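Long-range contacts in putative periplasmic or exported protein (Salmonella enterica subsp. enterica serovar Typhimurium, PDB 4GQZ), which binds copper in the bacterial periplasm and probably contributes to copper resistance there: residues V24-D28 / N80-S84; I42-L47 / T57-G61; L60-F64 / L124-M128; K63-S67 / S151-L155; P91-V97 / K110-R116. All coordinates share one frame; numbering follows the deposited sequence.

Interaction 1: residues V24-D28 / N80-S84; sequences VDTID and NHSLS
Asp28 and His81 meet through one oxygen and one ring nitrogen. His81 NE2 donates to Asp28 OD1 at 3.0 Å, with a fairly straight N-H...O angle of 162°. The oxygen lies almost in the plane of the imidazole. The nitrogen, however, comes from above the carboxylate plane, and the two planes stand 53° apart. Asp28 CG swings roughly opposite the backbone N (chi1 -150°), which carries the carboxylate off the helix toward the ring.

Leu83 runs at about a right angle to Asp28 and sends its CD2 methyl against it, 3.4 Å from Asp28 CG. It also crosses Ile27 nearly at a right angle, Leu83 CB lying 3.6 Å from Ile27 CG2. Val24 CG1 makes a looser apolar approach to Leu83 CD2. The buried carboxylate is well supplied with partners. Asn117 ND2 also bonds OD1, while the hydroxyls of Tyr65 and Ser67 bond OD2. Several bonds therefore hold both oxygens in place.

The contact sets the last turn of helix 20-28 against the short edge strand 81-82. Strands 39-42 and 46-50 pack against Val24 and Ile27, and strand 63-68 brings Tyr65 and Ser67.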
# COMPACT_ATOMS: atom_id res chain seq x y z
N VAL B 24 8.54 -4.70 1.12
CA VAL B 24 9.40 -4.42 -0.03
C VAL B 24 10.73 -3.83 0.40
O VAL B 24 11.80 -4.34 0.00
CB VAL B 24 8.67 -3.52 -1.05
CG1 VAL B 24 9.61 -3.05 -2.15
CG2 VAL B 24 7.49 -4.29 -1.64
N ASP B 25 10.69 -2.77 1.22
CA ASP B 25 11.91 -2.17 1.76
C ASP B 25 12.79 -3.20 2.49
O ASP B 25 14.00 -3.22 2.32
CB ASP B 25 11.59 -1.05 2.76
CG ASP B 25 10.96 0.16 2.10
OD1 ASP B 25 10.97 0.23 0.85
OD2 ASP B 25 10.44 1.03 2.83
N THR B 26 12.17 -4.05 3.30
CA THR B 26 12.94 -5.01 4.09
C THR B 26 13.68 -5.97 3.16
O THR B 26 14.87 -6.26 3.35
CB THR B 26 12.03 -5.83 5.04
OG1 THR B 26 11.32 -4.94 5.93
CG2 THR B 26 12.85 -6.82 5.84
N ILE B 27 12.97 -6.46 2.15
CA ILE B 27 13.56 -7.45 1.25
C ILE B 27 14.64 -6.83 0.38
O ILE B 27 15.75 -7.37 0.28
CB ILE B 27 12.49 -8.11 0.38
CG1 ILE B 27 11.48 -8.88 1.24
CG2 ILE B 27 13.12 -9.10 -0.59
CD1 ILE B 27 10.43 -9.60 0.41
N ASP B 28 14.34 -5.70 -0.24
CA ASP B 28 15.32 -5.05 -1.12
C ASP B 28 16.57 -4.66 -0.36
O ASP B 28 17.68 -4.70 -0.90
CB ASP B 28 14.69 -3.80 -1.75
CG ASP B 28 15.26 -3.48 -3.14
OD1 ASP B 28 16.11 -4.25 -3.68
OD2 ASP B 28 14.85 -2.46 -3.71
N ASN B 80 11.28 -6.00 -14.61
CA ASN B 80 10.79 -6.03 -13.24
C ASN B 80 11.92 -6.40 -12.28
O ASN B 80 12.61 -7.39 -12.48
CB ASN B 80 9.59 -6.97 -13.12
CG ASN B 80 8.32 -6.35 -13.68
OD1 ASN B 80 8.14 -5.13 -13.62
ND2 ASN B 80 7.45 -7.18 -14.23
N HIS B 81 12.09 -5.59 -11.24
CA HIS B 81 13.21 -5.77 -10.32
C HIS B 81 13.12 -7.07 -9.52
O HIS B 81 12.09 -7.38 -8.94
CB HIS B 81 13.29 -4.59 -9.35
CG HIS B 81 14.40 -4.69 -8.36
ND1 HIS B 81 15.70 -5.00 -8.71
CD2 HIS B 81 14.42 -4.51 -7.01
CE1 HIS B 81 16.46 -5.01 -7.63
NE2 HIS B 81 15.71 -4.72 -6.59
N SER B 82 14.22 -7.81 -9.48
CA SER B 82 14.32 -8.98 -8.61
C SER B 82 14.91 -8.56 -7.27
O SER B 82 16.09 -8.22 -7.19
CB SER B 82 15.20 -10.05 -9.25
OG SER B 82 15.38 -11.13 -8.35
N LEU B 83 14.10 -8.60 -6.22
CA LEU B 83 14.54 -8.16 -4.90
C LEU B 83 15.44 -9.21 -4.26
O LEU B 83 16.16 -8.92 -3.29
CB LEU B 83 13.33 -7.90 -4.00
CG LEU B 83 12.30 -6.89 -4.51
CD1 LEU B 83 10.94 -7.22 -3.96
CD2 LEU B 83 12.67 -5.50 -4.08
N SER B 84 15.42 -10.42 -4.81
CA SER B 84 16.07 -11.55 -4.18
C SER B 84 17.25 -12.11 -4.96
O SER B 84 18.06 -12.85 -4.40
CB SER B 84 15.06 -12.67 -4.02
OG SER B 84 14.58 -13.04 -5.30

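Interaction 2: residues I42-L47 / T57-G61; sequences ITSTEL and TLPLG
A beta hairpin made by strands 46-50 and 55-59 begins and ends here. Leu47 and Leu58 form an antiparallel hydrogen-bonded pair. Leu47 N donates to Leu58 O at 2.8 Å, and Leu58 N returns a bond to Leu47 O at 2.9 Å. Glu46 and Pro59 are the neighbouring non-hydrogen-bonded pair, so Pro59 stands where no N-H is needed toward strand 46-50. Beyond it, Leu60 N reaches Thr45 O at 2.9 Å. This bond is straight at the hydrogen (176°), but the donor sits well above the carbonyl plane.

Thr43 shapes the turn leading into the first strand. Its OG1 accepts from the backbone N of both Thr45 and Glu46, the first bond giving an ST turn.

Leu60 carries much of the side-chain contact. One methyl, CD2, lies 3.3 Å from Thr43 O and also meets Ile42 CD1 at 3.8 Å, the two side chains crossing at about a right angle. The other methyl, CD1, rests near Leu47 N and Leu47 CB. Leu47 and Leu58 lie side by side and point the same way, with their CD1 methyls 4.1 Å apart. Glu46 and Thr57 also lie side by side. Glu46 CG stands beside its backbone N (chi1 -47°) and the chain extends from there, bringing OE1 3.6 Å from Thr57 CG2.

Glu6 of the second subunit accepts a bond from Thr57 N. Leu47 and Leu58 turn to helix 20-28, while Glu46, Thr57 and the apolar Pro59 border the second subunit. The strand pairing itself rests on backbone bonds.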
# COMPACT_ATOMS: atom_id res chain seq x y z
N ILE B 42 9.18 -7.55 -8.13
CA ILE B 42 8.15 -6.54 -7.98
C ILE B 42 7.76 -5.93 -9.31
O ILE B 42 8.62 -5.66 -10.15
CB ILE B 42 8.58 -5.46 -6.94
CG1 ILE B 42 7.46 -4.46 -6.68
CG2 ILE B 42 9.89 -4.78 -7.34
CD1 ILE B 42 7.71 -3.57 -5.48
N THR B 43 6.46 -5.77 -9.52
CA THR B 43 5.94 -5.15 -10.73
C THR B 43 5.29 -3.85 -10.34
O THR B 43 5.33 -3.46 -9.18
CB THR B 43 4.88 -6.03 -11.41
OG1 THR B 43 3.62 -5.90 -10.72
CG2 THR B 43 5.30 -7.48 -11.40
N SER B 44 4.68 -3.17 -11.30
CA SER B 44 4.04 -1.90 -11.01
C SER B 44 2.92 -2.06 -9.98
O SER B 44 2.57 -1.12 -9.27
CB SER B 44 3.46 -1.31 -12.29
OG SER B 44 2.63 -2.26 -12.93
N THR B 45 2.34 -3.25 -9.91
CA THR B 45 1.16 -3.42 -9.06
C THR B 45 1.25 -4.54 -8.05
O THR B 45 0.42 -4.59 -7.15
CB THR B 45 -0.15 -3.58 -9.89
OG1 THR B 45 -0.01 -4.66 -10.82
CG2 THR B 45 -0.48 -2.29 -10.65
N GLU B 46 2.23 -5.43 -8.18
CA GLU B 46 2.33 -6.59 -7.29
C GLU B 46 3.74 -6.88 -6.77
O GLU B 46 4.74 -6.68 -7.47
CB GLU B 46 1.88 -7.87 -8.01
CG GLU B 46 0.58 -7.78 -8.78
CD GLU B 46 0.31 -9.05 -9.57
OE1 GLU B 46 1.20 -9.94 -9.59
OE2 GLU B 46 -0.78 -9.16 -10.17
N LEU B 47 3.81 -7.39 -5.54
CA LEU B 47 5.03 -8.03 -5.07
C LEU B 47 4.78 -9.54 -5.21
O LEU B 47 3.78 -10.05 -4.71
CB LEU B 47 5.21 -7.69 -3.59
CG LEU B 47 6.55 -7.79 -2.86
CD1 LEU B 47 6.35 -8.44 -1.51
CD2 LEU B 47 7.66 -8.45 -3.69
N THR B 57 1.04 -13.46 -4.37
CA THR B 57 1.03 -12.09 -4.88
C THR B 57 0.40 -11.10 -3.91
O THR B 57 -0.76 -11.25 -3.51
CB THR B 57 0.29 -11.97 -6.23
OG1 THR B 57 -1.05 -12.45 -6.08
CG2 THR B 57 1.00 -12.76 -7.31
N LEU B 58 1.17 -10.09 -3.53
CA LEU B 58 0.69 -9.07 -2.61
C LEU B 58 0.55 -7.77 -3.38
O LEU B 58 1.52 -7.28 -3.96
CB LEU B 58 1.67 -8.88 -1.46
CG LEU B 58 2.09 -10.10 -0.64
CD1 LEU B 58 3.02 -9.69 0.50
CD2 LEU B 58 0.89 -10.87 -0.11
N PRO B 59 -0.67 -7.22 -3.42
CA PRO B 59 -0.88 -5.94 -4.12
C PRO B 59 -0.09 -4.82 -3.47
O PRO B 59 0.02 -4.78 -2.23
CB PRO B 59 -2.38 -5.69 -3.94
CG PRO B 59 -2.98 -7.06 -3.68
CD PRO B 59 -1.92 -7.79 -2.89
N LEU B 60 0.46 -3.94 -4.30
CA LEU B 60 1.09 -2.72 -3.80
C LEU B 60 0.04 -1.68 -3.42
O LEU B 60 -1.16 -1.88 -3.60
CB LEU B 60 2.06 -2.14 -4.84
CG LEU B 60 3.52 -2.62 -4.84
CD1 LEU B 60 3.70 -4.03 -4.30
CD2 LEU B 60 4.17 -2.49 -6.22
N GLY B 61 0.51 -0.57 -2.87
CA GLY B 61 -0.36 0.50 -2.45
C GLY B 61 -0.37 1.67 -3.42
O GLY B 61 -0.18 1.47 -4.62

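Interaction 3: residues L60-F64 / L124-M128; sequences LGDKF and LPRNM
Gly61 O is gripped by two nitrogens of Arg126. NE and NH2 both donate to it, each at 3.1 Å, so the guanidinium presents its NE side to the carbonyl oxygen. The oxygen lies close to the guanidinium plane. Both bonds are bent, NE at 151° and NH2 slightly more. The Arg126 chain is extended from CG to NE, which lets it span the gap to the 60-64 segment. On the way its CG passes 3.3 Å from Asp62 O.

The backbone N of Phe64 sits over the centre of one guanidinium face. Leu60 CB comes to the edge of the group, 3.6 Å from Arg126 NH2. Phe64 CD2 approaches Arg126 NH1 at 3.9 Å, with ring and guanidinium planes 73° apart.

Strands 63-68 and 120-125 join here in an antiparallel pair at one edge of a mixed sheet. Phe64 N donates to Leu124 O at 2.7 Å, and Leu124 N to Phe64 O at 2.8 Å. Past this pair the chains separate, and a water bridges them. It donates to Asp62 O and accepts from Arg126 N. Arg126 NH1 turns to Ser44 O, so the arginine ties two loops to its own. Thr19 of the second subunit packs on Arg126.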
# COMPACT_ATOMS: atom_id res chain seq x y z
N LEU B 60 0.46 -3.94 -4.30
CA LEU B 60 1.09 -2.72 -3.80
C LEU B 60 0.04 -1.68 -3.42
O LEU B 60 -1.16 -1.88 -3.60
CB LEU B 60 2.06 -2.14 -4.84
CG LEU B 60 3.52 -2.62 -4.84
CD1 LEU B 60 3.70 -4.03 -4.30
CD2 LEU B 60 4.17 -2.49 -6.22
N GLY B 61 0.51 -0.57 -2.87
CA GLY B 61 -0.36 0.50 -2.45
C GLY B 61 -0.37 1.67 -3.42
O GLY B 61 -0.18 1.47 -4.62
N ASP B 62 -0.59 2.87 -2.89
CA ASP B 62 -0.78 4.08 -3.70
C ASP B 62 0.49 4.50 -4.44
O ASP B 62 0.44 5.27 -5.41
CB ASP B 62 -1.18 5.26 -2.80
CG ASP B 62 -2.62 5.19 -2.34
OD1 ASP B 62 -3.42 4.44 -2.93
OD2 ASP B 62 -2.94 5.93 -1.38
N LYS B 63 1.64 4.02 -3.97
CA LYS B 63 2.92 4.44 -4.53
C LYS B 63 3.55 3.38 -5.42
O LYS B 63 3.48 2.18 -5.13
CB LYS B 63 3.89 4.77 -3.39
CG LYS B 63 3.44 5.92 -2.51
CD LYS B 63 3.48 7.22 -3.28
CE LYS B 63 3.15 8.41 -2.38
NZ LYS B 63 1.89 8.17 -1.62
N PHE B 64 4.19 3.84 -6.48
CA PHE B 64 4.96 2.99 -7.38
C PHE B 64 6.38 2.83 -6.83
O PHE B 64 7.01 3.81 -6.39
CB PHE B 64 4.97 3.67 -8.75
CG PHE B 64 5.64 2.89 -9.85
CD1 PHE B 64 7.02 2.85 -9.95
CD2 PHE B 64 4.88 2.26 -10.81
CE1 PHE B 64 7.64 2.17 -10.98
CE2 PHE B 64 5.49 1.58 -11.85
CZ PHE B 64 6.86 1.53 -11.93
N LEU B 124 7.15 6.42 -5.47
CA LEU B 124 6.80 7.55 -6.34
C LEU B 124 5.29 7.58 -6.59
O LEU B 124 4.63 6.54 -6.60
CB LEU B 124 7.56 7.41 -7.66
CG LEU B 124 9.09 7.46 -7.62
CD1 LEU B 124 9.67 7.23 -8.99
CD2 LEU B 124 9.57 8.81 -7.10
N PRO B 125 4.74 8.79 -6.81
CA PRO B 125 3.33 8.90 -7.21
C PRO B 125 3.10 8.11 -8.49
O PRO B 125 4.00 8.05 -9.32
CB PRO B 125 3.14 10.40 -7.50
CG PRO B 125 4.32 11.09 -6.87
CD PRO B 125 5.44 10.09 -6.83
N ARG B 126 1.93 7.50 -8.62
CA ARG B 126 1.62 6.72 -9.82
C ARG B 126 1.22 7.62 -10.99
O ARG B 126 0.79 8.75 -10.78
CB ARG B 126 0.50 5.72 -9.52
CG ARG B 126 0.93 4.61 -8.57
CD ARG B 126 -0.19 3.62 -8.28
NE ARG B 126 0.30 2.50 -7.47
CZ ARG B 126 1.03 1.49 -7.94
NH1 ARG B 126 1.38 1.44 -9.22
NH2 ARG B 126 1.41 0.52 -7.12
N ASN B 127 1.37 7.11 -12.20
CA ASN B 127 0.97 7.82 -13.41
C ASN B 127 1.65 9.17 -13.61
O ASN B 127 1.04 10.10 -14.13
CB ASN B 127 -0.56 7.97 -13.47
CG ASN B 127 -1.25 6.63 -13.55
OD1 ASN B 127 -0.93 5.81 -14.41
ND2 ASN B 127 -2.18 6.38 -12.64
N MSE B 128 2.91 9.27 -13.20
CA MSE B 128 3.69 10.44 -13.55
C MSE B 128 4.72 10.07 -14.60
O MSE B 128 4.98 8.88 -14.84
CB MSE B 128 4.38 11.05 -12.32
CG MSE B 128 5.32 10.10 -11.59
SE MSE B 128 6.92 10.95 -10.78
CE MSE B 128 7.93 11.27 -12.40
O HOH W 1 -0.04 7.77 -6.40

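Interaction 4: residues K63-S67 / S151-L155; sequences KFYLS and SQTCL
Strand 63-68 and the short strand 154-155 run parallel, with Ser67 and Cys154 as the bridge pair. Ser67 N donates to Thr153 O at 2.8 Å and almost straight (174°). Ser67 O then accepts from Leu155 N at 3.1 Å. One serine thus bonds the residues on both flanks of Cys154, as expected for parallel pairing. Cys154 CA adds a CA-H...O contact to the same Ser67 oxygen. Before this pair the second segment is a loop.

Phe64 turns its ring edge to that loop. Its CZ lies 3.3 Å from Gln152 O and 3.6 Å from Ser151 O, both oxygens near the ring plane. CG is anti to the backbone N (chi1 -176°), and this carries the ring across to the 151-153 backbone. Thr153 CG2 touches the same CZ obliquely at 3.9 Å, and Thr153 CB packs on Tyr65 O. Leu66 sends CD1 over the Thr153 carbonyl, 3.7 Å from its oxygen, and on to Leu155 CB at 4.2 Å.

Cys154 is joined to Cys78 by a disulfide, so a covalent link lies next to this edge of the mixed sheet. The Thr153 hydroxyl is held by Ile42 O and His81 N, and those of Ser67 and Tyr65 by Asp28. These three hydroxyls are therefore spent on neighbouring elements. The segments themselves are joined by backbone bonds, apolar contacts and the Phe64 edge set against two carbonyl oxygens.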
# COMPACT_ATOMS: atom_id res chain seq x y z
N LYS B 63 1.64 4.02 -3.97
CA LYS B 63 2.92 4.44 -4.53
C LYS B 63 3.55 3.38 -5.42
O LYS B 63 3.48 2.18 -5.13
CB LYS B 63 3.89 4.77 -3.39
CG LYS B 63 3.44 5.92 -2.51
CD LYS B 63 3.48 7.22 -3.28
CE LYS B 63 3.15 8.41 -2.38
NZ LYS B 63 1.89 8.17 -1.62
N PHE B 64 4.19 3.84 -6.48
CA PHE B 64 4.96 2.99 -7.38
C PHE B 64 6.38 2.83 -6.83
O PHE B 64 7.01 3.81 -6.39
CB PHE B 64 4.97 3.67 -8.75
CG PHE B 64 5.64 2.89 -9.85
CD1 PHE B 64 7.02 2.85 -9.95
CD2 PHE B 64 4.88 2.26 -10.81
CE1 PHE B 64 7.64 2.17 -10.98
CE2 PHE B 64 5.49 1.58 -11.85
CZ PHE B 64 6.86 1.53 -11.93
N TYR B 65 6.90 1.61 -6.85
CA TYR B 65 8.28 1.37 -6.43
C TYR B 65 9.20 1.25 -7.62
O TYR B 65 9.07 0.33 -8.44
CB TYR B 65 8.36 0.08 -5.63
CG TYR B 65 9.69 -0.16 -4.91
CD1 TYR B 65 10.03 0.60 -3.81
CD2 TYR B 65 10.55 -1.18 -5.30
CE1 TYR B 65 11.21 0.37 -3.11
CE2 TYR B 65 11.74 -1.43 -4.60
CZ TYR B 65 12.05 -0.64 -3.51
OH TYR B 65 13.21 -0.84 -2.80
N LEU B 66 10.15 2.17 -7.70
CA LEU B 66 11.21 2.08 -8.68
C LEU B 66 12.53 1.75 -7.98
O LEU B 66 12.97 2.46 -7.07
CB LEU B 66 11.31 3.41 -9.41
CG LEU B 66 12.42 3.51 -10.45
CD1 LEU B 66 12.22 2.49 -11.58
CD2 LEU B 66 12.50 4.94 -10.96
N SER B 67 13.20 0.68 -8.42
CA SER B 67 14.51 0.35 -7.84
C SER B 67 15.57 0.48 -8.93
O SER B 67 15.45 -0.09 -10.01
CB SER B 67 14.50 -1.06 -7.21
OG SER B 67 15.65 -1.29 -6.39
N SER B 151 4.82 0.49 -16.67
CA SER B 151 6.21 0.93 -16.50
C SER B 151 7.05 -0.06 -15.71
O SER B 151 6.55 -0.70 -14.78
CB SER B 151 6.26 2.30 -15.82
OG SER B 151 5.54 3.28 -16.55
N GLN B 152 8.33 -0.16 -16.06
CA GLN B 152 9.25 -1.09 -15.39
C GLN B 152 9.56 -0.63 -13.98
O GLN B 152 9.50 0.56 -13.68
CB GLN B 152 10.56 -1.20 -16.18
CG GLN B 152 11.42 0.05 -16.10
CD GLN B 152 12.45 0.14 -17.21
OE1 GLN B 152 12.37 1.01 -18.07
NE2 GLN B 152 13.43 -0.76 -17.19
N THR B 153 9.89 -1.58 -13.11
CA THR B 153 10.23 -1.26 -11.73
C THR B 153 11.74 -1.31 -11.53
O THR B 153 12.26 -1.03 -10.44
CB THR B 153 9.53 -2.22 -10.76
OG1 THR B 153 9.94 -3.58 -11.02
CG2 THR B 153 8.03 -2.10 -10.94
N CYS B 154 12.46 -1.65 -12.60
CA CYS B 154 13.90 -1.78 -12.51
C CYS B 154 14.56 -0.87 -13.55
O CYS B 154 14.23 -0.93 -14.73
CB CYS B 154 14.30 -3.23 -12.74
SG CYS B 154 16.00 -3.57 -12.32
N LEU B 155 15.49 -0.04 -13.09
CA LEU B 155 16.22 0.87 -13.97
C LEU B 155 17.71 0.64 -13.79
O LEU B 155 18.27 0.95 -12.73
CB LEU B 155 15.85 2.33 -13.64
CG LEU B 155 16.65 3.40 -14.38
CD1 LEU B 155 16.53 3.22 -15.89
CD2 LEU B 155 16.19 4.79 -13.97

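Interaction 5: residues P91-V97 / K110-R116; sequences PNKPFTV and KEMQSYR
Thr96 places OG1 beside its backbone N (chi1 -63°), and Glu111 bends at chi2 (-56°), which brings its carboxylate in beside the threonine. Thr96 OG1 donates to Glu111 OE1, the two side chains lying alongside. The 2.5 Å between Thr96 OG1 and Glu111 OE1 is unusually short, so the exact geometry is doubtful. Ser114 holds OG between its backbone N and carbonyl carbon, from where OG takes Lys93 N at 2.8 Å. That bond is nearly straight (170°). The same OG bonds Met90 O and meets the edge of the Phe95 ring, 3.5 Å from CE2.

Gln113 lies alongside Pro94, its OE1 3.3 Å from Pro94 CA. On the other face the selenium of Met112, a selenomethionine, packs 3.8 Å from Val97 CB. The backbones pair antiparallel, with Phe95 N to Met112 O at 2.7 Å and Val97 N to Lys110 O at 2.9 Å. A water donates to both Asn92 OD1 and Ser114 O where the strands end.

Glu111, Gln113 and Pro94 lie on the exposed face. Phe95, Val97 and Met112 point inward, where Ile120 and Val122 of strand 120-125 and Val134 and Leu132 of strand 129-136 receive them. In its sheet, strand 94-101 pairs with 111-113, 106-109 and 129-136.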
# COMPACT_ATOMS: atom_id res chain seq x y z
N PRO B 91 27.37 -1.56 -4.51
CA PRO B 91 26.75 -1.68 -3.19
C PRO B 91 27.30 -0.68 -2.19
O PRO B 91 28.44 -0.24 -2.33
CB PRO B 91 27.15 -3.09 -2.74
CG PRO B 91 28.40 -3.40 -3.54
CD PRO B 91 28.13 -2.77 -4.87
N ASN B 92 26.48 -0.36 -1.19
CA ASN B 92 26.89 0.49 -0.07
C ASN B 92 27.67 1.75 -0.46
O ASN B 92 28.71 2.05 0.13
CB ASN B 92 27.67 -0.33 0.96
CG ASN B 92 26.83 -1.45 1.54
OD1 ASN B 92 25.70 -1.23 1.98
ND2 ASN B 92 27.37 -2.67 1.53
N LYS B 93 27.16 2.48 -1.44
CA LYS B 93 27.80 3.71 -1.88
C LYS B 93 26.83 4.86 -1.63
O LYS B 93 25.63 4.66 -1.71
CB LYS B 93 28.17 3.63 -3.37
CG LYS B 93 29.34 2.67 -3.69
CD LYS B 93 30.63 3.14 -3.04
CE LYS B 93 31.84 2.29 -3.42
NZ LYS B 93 32.22 2.48 -4.85
N PRO B 94 27.36 6.05 -1.33
CA PRO B 94 26.47 7.20 -1.13
C PRO B 94 26.14 7.85 -2.46
O PRO B 94 27.05 8.09 -3.25
CB PRO B 94 27.32 8.14 -0.27
CG PRO B 94 28.73 7.85 -0.68
CD PRO B 94 28.76 6.36 -0.99
N PHE B 95 24.87 8.11 -2.71
CA PHE B 95 24.48 8.79 -3.94
C PHE B 95 23.64 10.02 -3.64
O PHE B 95 23.03 10.11 -2.58
CB PHE B 95 23.68 7.84 -4.84
CG PHE B 95 24.47 6.68 -5.37
CD1 PHE B 95 25.21 6.80 -6.54
CD2 PHE B 95 24.47 5.46 -4.70
CE1 PHE B 95 25.95 5.72 -7.02
CE2 PHE B 95 25.19 4.38 -5.18
CZ PHE B 95 25.94 4.51 -6.34
N THR B 96 23.63 10.98 -4.56
CA THR B 96 22.64 12.05 -4.51
C THR B 96 21.56 11.74 -5.55
O THR B 96 21.85 11.48 -6.72
CB THR B 96 23.27 13.42 -4.78
OG1 THR B 96 24.22 13.71 -3.75
CG2 THR B 96 22.20 14.50 -4.77
N VAL B 97 20.30 11.74 -5.11
CA VAL B 97 19.20 11.27 -5.95
C VAL B 97 18.17 12.38 -6.13
O VAL B 97 17.68 12.95 -5.15
CB VAL B 97 18.52 10.04 -5.31
CG1 VAL B 97 17.30 9.58 -6.13
CG2 VAL B 97 19.54 8.88 -5.14
N LYS B 110 17.54 13.97 -2.34
CA LYS B 110 18.30 13.68 -1.13
C LYS B 110 19.48 12.74 -1.33
O LYS B 110 19.60 12.07 -2.36
CB LYS B 110 17.40 13.13 -0.02
CG LYS B 110 16.69 11.83 -0.33
CD LYS B 110 15.82 11.45 0.87
CE LYS B 110 15.18 10.09 0.70
NZ LYS B 110 14.08 10.07 -0.30
N GLU B 111 20.35 12.71 -0.32
CA GLU B 111 21.44 11.75 -0.26
C GLU B 111 20.88 10.38 0.11
O GLU B 111 20.21 10.24 1.14
CB GLU B 111 22.47 12.17 0.80
CG GLU B 111 22.76 13.67 0.84
CD GLU B 111 23.22 14.22 -0.50
OE1 GLU B 111 23.83 13.45 -1.29
OE2 GLU B 111 22.96 15.42 -0.77
N MSE B 112 21.13 9.38 -0.72
CA MSE B 112 20.68 8.02 -0.43
C MSE B 112 21.85 7.04 -0.56
O MSE B 112 22.72 7.22 -1.41
CB MSE B 112 19.54 7.62 -1.36
CG MSE B 112 18.39 8.62 -1.39
SE MSE B 112 16.90 7.99 -2.50
CE MSE B 112 16.21 6.64 -1.27
N GLN B 113 21.85 6.02 0.28
CA GLN B 113 22.88 5.00 0.27
C GLN B 113 22.37 3.77 -0.47
O GLN B 113 21.30 3.26 -0.15
CB GLN B 113 23.18 4.60 1.71
CG GLN B 113 24.42 3.75 1.89
CD GLN B 113 25.66 4.58 2.05
OE1 GLN B 113 25.68 5.77 1.72
NE2 GLN B 113 26.72 3.97 2.56
N SER B 114 23.11 3.29 -1.48
CA SER B 114 22.73 2.05 -2.15
C SER B 114 22.79 0.89 -1.17
O SER B 114 23.54 0.95 -0.20
CB SER B 114 23.62 1.76 -3.36
OG SER B 114 24.98 1.64 -2.96
N TYR B 115 22.00 -0.15 -1.41
CA TYR B 115 21.95 -1.28 -0.48
C TYR B 115 23.03 -2.30 -0.82
O TYR B 115 23.83 -2.09 -1.75
CB TYR B 115 20.58 -1.96 -0.52
CG TYR B 115 19.42 -0.99 -0.62
CD1 TYR B 115 19.44 0.20 0.10
CD2 TYR B 115 18.34 -1.25 -1.44
CE1 TYR B 115 18.40 1.12 -0.01
CE2 TYR B 115 17.29 -0.34 -1.56
CZ TYR B 115 17.33 0.84 -0.83
OH TYR B 115 16.30 1.76 -0.92
N ARG B 116 23.05 -3.39 -0.06
CA ARG B 116 23.99 -4.49 -0.25
C ARG B 116 23.89 -5.05 -1.67
O ARG B 116 24.89 -5.50 -2.25
CB ARG B 116 23.71 -5.59 0.79
CG ARG B 116 24.48 -6.90 0.60
CD ARG B 116 25.98 -6.65 0.61
NE ARG B 116 26.65 -7.53 -0.35
CZ ARG B 116 26.99 -8.78 -0.09
NH1 ARG B 116 26.71 -9.31 1.10
NH2 ARG B 116 27.60 -9.52 -1.02
O HOH W 2 23.78 0.30 2.60

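How the interactions relate
Interactions 1, 2 and 4 are buried, while 3 and 5 are partly buried and 5 has several exposed residues. Interactions 3 and 4 share strand 63-68, pairing its two sides with 120-125 and 154-155. Interactions 2 and 3 share Leu60 and Gly61, and both border the second subunit. Interaction 1 depends on side chains, centred on a buried carboxylate. It touches interaction 4 through Tyr65 and Thr153 and interaction 2 through the backbone of Ile42. Interactions 2 and 4 combine strand bonds with apolar packing, and 3 adds an arginine grip. Interaction 5 lies in another sheet, about 24 Å from interaction 2 between centres, and touches 1 and 4 through Tyr115. It has one polar side-chain pair on its outer face.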